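Local coordinates for protein ECXA (Escherichia coli, PDB 4L63) that is probably a zinc-dependent metallopeptidase of the metzincin clan, at residues Ala187-Ile198 / Gly225-Val236. Sequence-based numbering, arbitrary orientation. Where two conformers were deposited one is given.
Sequences ARCRLLNQAPSI and GPSRNDIEGVRV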
loop_
_atom_site.group_PDB
_atom_site.type_symbol
_atom_site.label_atom_id
_atom_site.label_comp_id
_atom_site.label_asym_id
_atom_site.label_seq_id
_atom_site.Cartn_x
_atom_site.Cartn_y
_atom_site.Cartn_z
ATOM N N ALA A 187 -10.978 2.416 -6.041
ATOM C CA ALA A 187 -10.772 2.233 -4.603
ATOM C C ALA A 187 -9.886 1.041 -4.254
ATOM O O ALA A 187 -10.097 0.394 -3.225
ATOM C CB ALA A 187 -12.133 2.090 -3.900
ATOM N N ARG A 188 -8.902 0.744 -5.099
ATOM C CA ARG A 188 -8.050 -0.422 -4.852
ATOM C C ARG A 188 -7.381 -0.369 -3.484
ATOM O O ARG A 188 -6.841 0.666 -3.072
ATOM C CB ARG A 188 -6.973 -0.546 -5.922
ATOM C CG ARG A 188 -5.918 -1.596 -5.581
ATOM C CD ARG A 188 -4.769 -1.493 -6.553
ATOM N NE ARG A 188 -5.229 -1.867 -7.882
ATOM C CZ ARG A 188 -4.422 -2.085 -8.915
ATOM N NH1 ARG A 188 -4.932 -2.442 -10.089
ATOM N NH2 ARG A 188 -3.110 -1.959 -8.766
ATOM N N CYS A 189 -7.417 -1.496 -2.787
ATOM C CA CYS A 189 -6.662 -1.621 -1.553
ATOM C C CYS A 189 -6.298 -3.074 -1.341
ATOM O O CYS A 189 -7.141 -3.891 -0.973
ATOM C CB CYS A 189 -7.449 -1.081 -0.369
ATOM S SG CYS A 189 -6.494 -1.222 1.177
ATOM N N ARG A 190 -5.040 -3.392 -1.623
ATOM C CA ARG A 190 -4.540 -4.747 -1.428
ATOM C C ARG A 190 -3.859 -4.925 -0.083
ATOM O O ARG A 190 -3.687 -6.052 0.380
ATOM C CB ARG A 190 -3.561 -5.118 -2.538
ATOM C CG ARG A 190 -4.238 -5.284 -3.892
ATOM C CD ARG A 190 -3.193 -5.330 -4.985
ATOM N NE ARG A 190 -2.494 -4.052 -5.080
ATOM C CZ ARG A 190 -1.667 -3.733 -6.067
ATOM N NH1 ARG A 190 -1.440 -4.601 -7.043
ATOM N NH2 ARG A 190 -1.074 -2.547 -6.081
ATOM N N LEU A 191 -3.477 -3.818 0.547
ATOM C CA LEU A 191 -2.716 -3.906 1.812
ATOM C C LEU A 191 -3.549 -4.227 3.050
ATOM O O LEU A 191 -3.004 -4.673 4.058
ATOM C CB LEU A 191 -1.947 -2.603 2.046
ATOM C CG LEU A 191 -0.742 -2.397 1.119
ATOM C CD1 LEU A 191 -0.209 -0.965 1.232
ATOM C CD2 LEU A 191 0.362 -3.387 1.478
ATOM N N LEU A 192 -4.856 -4.010 2.995
ATOM C CA LEU A 192 -5.689 -4.256 4.185
ATOM C C LEU A 192 -6.526 -5.521 4.006
ATOM O O LEU A 192 -7.318 -5.615 3.064
ATOM C CB LEU A 192 -6.596 -3.048 4.467
ATOM C CG LEU A 192 -5.879 -1.759 4.893
ATOM C CD1 LEU A 192 -6.847 -0.567 4.983
ATOM C CD2 LEU A 192 -5.155 -1.935 6.207
ATOM N N ASN A 193 -6.344 -6.504 4.889
ATOM C CA ASN A 193 -7.136 -7.726 4.783
ATOM C C ASN A 193 -8.600 -7.423 5.102
ATOM O O ASN A 193 -8.904 -6.486 5.846
ATOM C CB ASN A 193 -6.603 -8.834 5.701
ATOM C CG ASN A 193 -7.235 -10.197 5.395
ATOM O OD1 ASN A 193 -7.533 -10.520 4.237
ATOM N ND2 ASN A 193 -7.449 -10.995 6.434
ATOM N N GLN A 194 -9.497 -8.208 4.510
ATOM C CA GLN A 194 -10.930 -7.946 4.551
ATOM C C GLN A 194 -11.678 -9.124 3.918
ATOM O O GLN A 194 -11.070 -9.994 3.281
ATOM C CB GLN A 194 -11.275 -6.647 3.810
ATOM C CG GLN A 194 -10.663 -6.563 2.411
ATOM C CD GLN A 194 -10.913 -5.231 1.728
ATOM O OE1 GLN A 194 -12.010 -4.965 1.220
ATOM N NE2 GLN A 194 -9.905 -4.366 1.744
ATOM N N ALA A 195 -12.992 -9.139 4.074
ATOM C CA ALA A 195 -13.828 -10.181 3.479
ATOM C C ALA A 195 -13.879 -10.037 1.961
ATOM O O ALA A 195 -13.633 -8.954 1.434
ATOM C CB ALA A 195 -15.235 -10.123 4.066
ATOM N N PRO A 196 -14.198 -11.131 1.247
ATOM C CA PRO A 196 -14.446 -10.975 -0.194
ATOM C C PRO A 196 -15.565 -9.974 -0.490
ATOM O O PRO A 196 -16.488 -9.800 0.319
ATOM C CB PRO A 196 -14.847 -12.390 -0.646
ATOM C CG PRO A 196 -15.223 -13.121 0.620
ATOM C CD PRO A 196 -14.339 -12.529 1.688
ATOM N N SER A 197 -15.470 -9.311 -1.639
ATOM C CA SER A 197 -16.504 -8.377 -2.071
ATOM C C SER A 197 -17.832 -9.106 -2.256
ATOM O O SER A 197 -17.863 -10.261 -2.666
ATOM C CB SER A 197 -16.095 -7.690 -3.375
ATOM O OG SER A 197 -17.127 -6.851 -3.868
ATOM N N ILE A 198 -18.926 -8.424 -1.943
ATOM C CA ILE A 198 -20.245 -8.976 -2.181
ATOM C C ILE A 198 -20.622 -8.769 -3.654
ATOM O O ILE A 198 -21.673 -9.223 -4.113
ATOM C CB ILE A 198 -21.286 -8.337 -1.232
ATOM C CG1 ILE A 198 -22.566 -9.185 -1.182
ATOM C CG2 ILE A 198 -21.521 -6.872 -1.599
ATOM C CD1 ILE A 198 -23.482 -8.854 -0.019
ATOM N N GLY A 225 -22.421 -8.867 3.767
ATOM C CA GLY A 225 -22.517 -7.432 3.591
ATOM C C GLY A 225 -21.388 -6.891 2.737
ATOM O O GLY A 225 -20.462 -7.628 2.397
ATOM N N PRO A 226 -21.455 -5.595 2.398
ATOM C CA PRO A 226 -20.414 -4.929 1.611
ATOM C C PRO A 226 -19.072 -5.018 2.323
ATOM O O PRO A 226 -19.029 -4.827 3.534
ATOM C CB PRO A 226 -20.888 -3.472 1.544
ATOM C CG PRO A 226 -22.326 -3.492 1.971
ATOM C CD PRO A 226 -22.465 -4.648 2.897
ATOM N N SER A 227 -17.999 -5.310 1.597
ATOM C CA SER A 227 -16.674 -5.326 2.209
ATOM C C SER A 227 -16.157 -3.908 2.413
ATOM O O SER A 227 -16.788 -2.950 1.971
ATOM C CB SER A 227 -15.695 -6.104 1.338
ATOM O OG SER A 227 -15.455 -5.384 0.136
ATOM N N ARG A 228 -15.007 -3.774 3.075
ATOM C CA ARG A 228 -14.371 -2.466 3.207
ATOM C C ARG A 228 -14.183 -1.818 1.839
ATOM O O ARG A 228 -14.528 -0.654 1.643
ATOM C CB ARG A 228 -13.013 -2.559 3.906
ATOM C CG ARG A 228 -12.360 -1.189 4.087
ATOM C CD ARG A 228 -10.877 -1.218 3.756
ATOM N NE ARG A 228 -10.256 0.101 3.850
ATOM C CZ ARG A 228 -9.873 0.819 2.794
ATOM N NH1 ARG A 228 -10.051 0.341 1.559
ATOM N NH2 ARG A 228 -9.309 2.008 2.974
ATOM N N ASN A 229 -13.651 -2.573 0.884
ATOM C CA ASN A 229 -13.408 -2.002 -0.439
ATOM C C ASN A 229 -14.710 -1.698 -1.186
ATOM O O ASN A 229 -14.769 -0.725 -1.943
ATOM C CB ASN A 229 -12.511 -2.921 -1.276
ATOM C CG ASN A 229 -11.067 -2.905 -0.797
ATOM O OD1 ASN A 229 -10.743 -2.221 0.169
ATOM N ND2 ASN A 229 -10.195 -3.637 -1.479
ATOM N N ASP A 230 -15.742 -2.519 -0.983
ATOM C CA ASP A 230 -17.058 -2.236 -1.567
ATOM C C ASP A 230 -17.553 -0.856 -1.130
ATOM O O ASP A 230 -18.061 -0.075 -1.938
ATOM C CB ASP A 230 -18.088 -3.292 -1.154
ATOM C CG ASP A 230 -17.887 -4.622 -1.849
ATOM O OD1 ASP A 230 -17.259 -4.658 -2.930
ATOM O OD2 ASP A 230 -18.369 -5.641 -1.305
ATOM N N ILE A 231 -17.401 -0.570 0.158
ATOM C CA ILE A 231 -17.837 0.702 0.730
ATOM C C ILE A 231 -17.029 1.863 0.150
ATOM O O ILE A 231 -17.587 2.885 -0.234
ATOM C CB ILE A 231 -17.707 0.698 2.271
ATOM C CG1 ILE A 231 -18.641 -0.346 2.888
ATOM C CG2 ILE A 231 -17.979 2.074 2.842
ATOM C CD1 ILE A 231 -20.122 -0.121 2.593
ATOM N N GLU A 232 -15.711 1.702 0.077
ATOM C CA GLU A 232 -14.861 2.722 -0.525
ATOM C C GLU A 232 -15.172 2.913 -2.015
ATOM O O GLU A 232 -15.047 4.026 -2.544
ATOM C CB GLU A 232 -13.383 2.367 -0.338
ATOM C CG GLU A 232 -12.915 2.485 1.102
ATOM C CD GLU A 232 -13.253 3.834 1.708
ATOM O OE1 GLU A 232 -12.899 4.869 1.105
ATOM O OE2 GLU A 232 -13.879 3.856 2.787
ATOM N N GLY A 233 -15.572 1.830 -2.681
ATOM C CA GLY A 233 -15.955 1.889 -4.080
ATOM C C GLY A 233 -17.138 2.825 -4.280
ATOM O O GLY A 233 -17.141 3.656 -5.189
ATOM N N VAL A 234 -18.146 2.694 -3.424
ATOM C CA VAL A 234 -19.327 3.553 -3.521
ATOM C C VAL A 234 -18.991 5.007 -3.170
ATOM O O VAL A 234 -19.535 5.931 -3.777
ATOM C CB VAL A 234 -20.476 3.025 -2.633
ATOM C CG1 VAL A 234 -21.673 3.981 -2.652
ATOM C CG2 VAL A 234 -20.908 1.646 -3.118
ATOM N N ARG A 235 -18.093 5.219 -2.206
ATOM C CA ARG A 235 -17.602 6.574 -1.920
ATOM C C ARG A 235 -17.022 7.242 -3.160
ATOM O O ARG A 235 -17.206 8.438 -3.371
ATOM C CB ARG A 235 -16.536 6.567 -0.827
ATOM C CG ARG A 235 -17.078 6.400 0.555
ATOM C CD ARG A 235 -16.060 6.788 1.622
ATOM N NE ARG A 235 -16.692 6.697 2.931
ATOM C CZ ARG A 235 -17.515 7.621 3.416
ATOM N NH1 ARG A 235 -17.788 8.706 2.701
ATOM N NH2 ARG A 235 -18.065 7.465 4.614
ATOM N N VAL A 236 -16.305 6.471 -3.969
ATOM C CA VAL A 236 -15.812 6.962 -5.246
ATOM C C VAL A 236 -16.974 7.290 -6.190
ATOM O O VAL A 236 -16.990 8.357 -6.811
ATOM C CB VAL A 236 -14.873 5.943 -5.913
ATOM C CG1 VAL A 236 -14.544 6.371 -7.331
ATOM C CG2 VAL A 236 -13.590 5.801 -5.081
HETATM O O HOH W 1 -13.279 -6.846 -0.500
HETATM O O HOH W 2 -18.439 -9.595 2.207
#
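N229 OD1 is gripped by Q194 NE2 at 2.8 Å and by R228 NH1 at 3.0 Å, the two donors arriving from opposite faces of the amide plane. The glutamine N-H comes down from above that plane, and the two amides stand 73° apart. Q194 gets there with CG between its backbone N and carbonyl carbon (chi1 50°) and an extended chain, an arrangement that places both ends of its amide on N229: Q194 OE1 accepts from N229 N (2.9 Å) while NE2 also donates to L192 O, two residues earlier in its own segment. N229 ND2 in turn makes a nearly straight bond to C189 O (3.1 Å), which lies in its amide plane. The R228 guanidinium, also bonded to S251 through NH1, has C189 SG and L192 CD1 over one face and E232 CG over the other.

Farther along, the carboxylate of D230 meets S197-I198, which together with M199 are consistent with the Met-turn of metzincins. D230 OD2 accepts from I198 N (2.9 Å) on its syn lone pair, and from S227 N above the carboxylate plane. In return S227 OG accepts from D230 N, completing a capping box at the start of the helix. A water donates to Q194 OE1 and A195 O and accepts from S227 OG, joining loop to N-cap. At the other end, A187 CB lies against the backbone of E232 and G233 (3.7 Å to G233 N).

The loop following strand 181-186 thus runs along one side of the first turns of helix 228-239; C189 is in addition disulfide-bonded to C252, beyond helix 246-249. Helix 207-215 packs on A195 and P196, strand 12-16 touches N229 and D230, and I198 O accepts from ND1 of the zinc ligand H160 on helix 146-165.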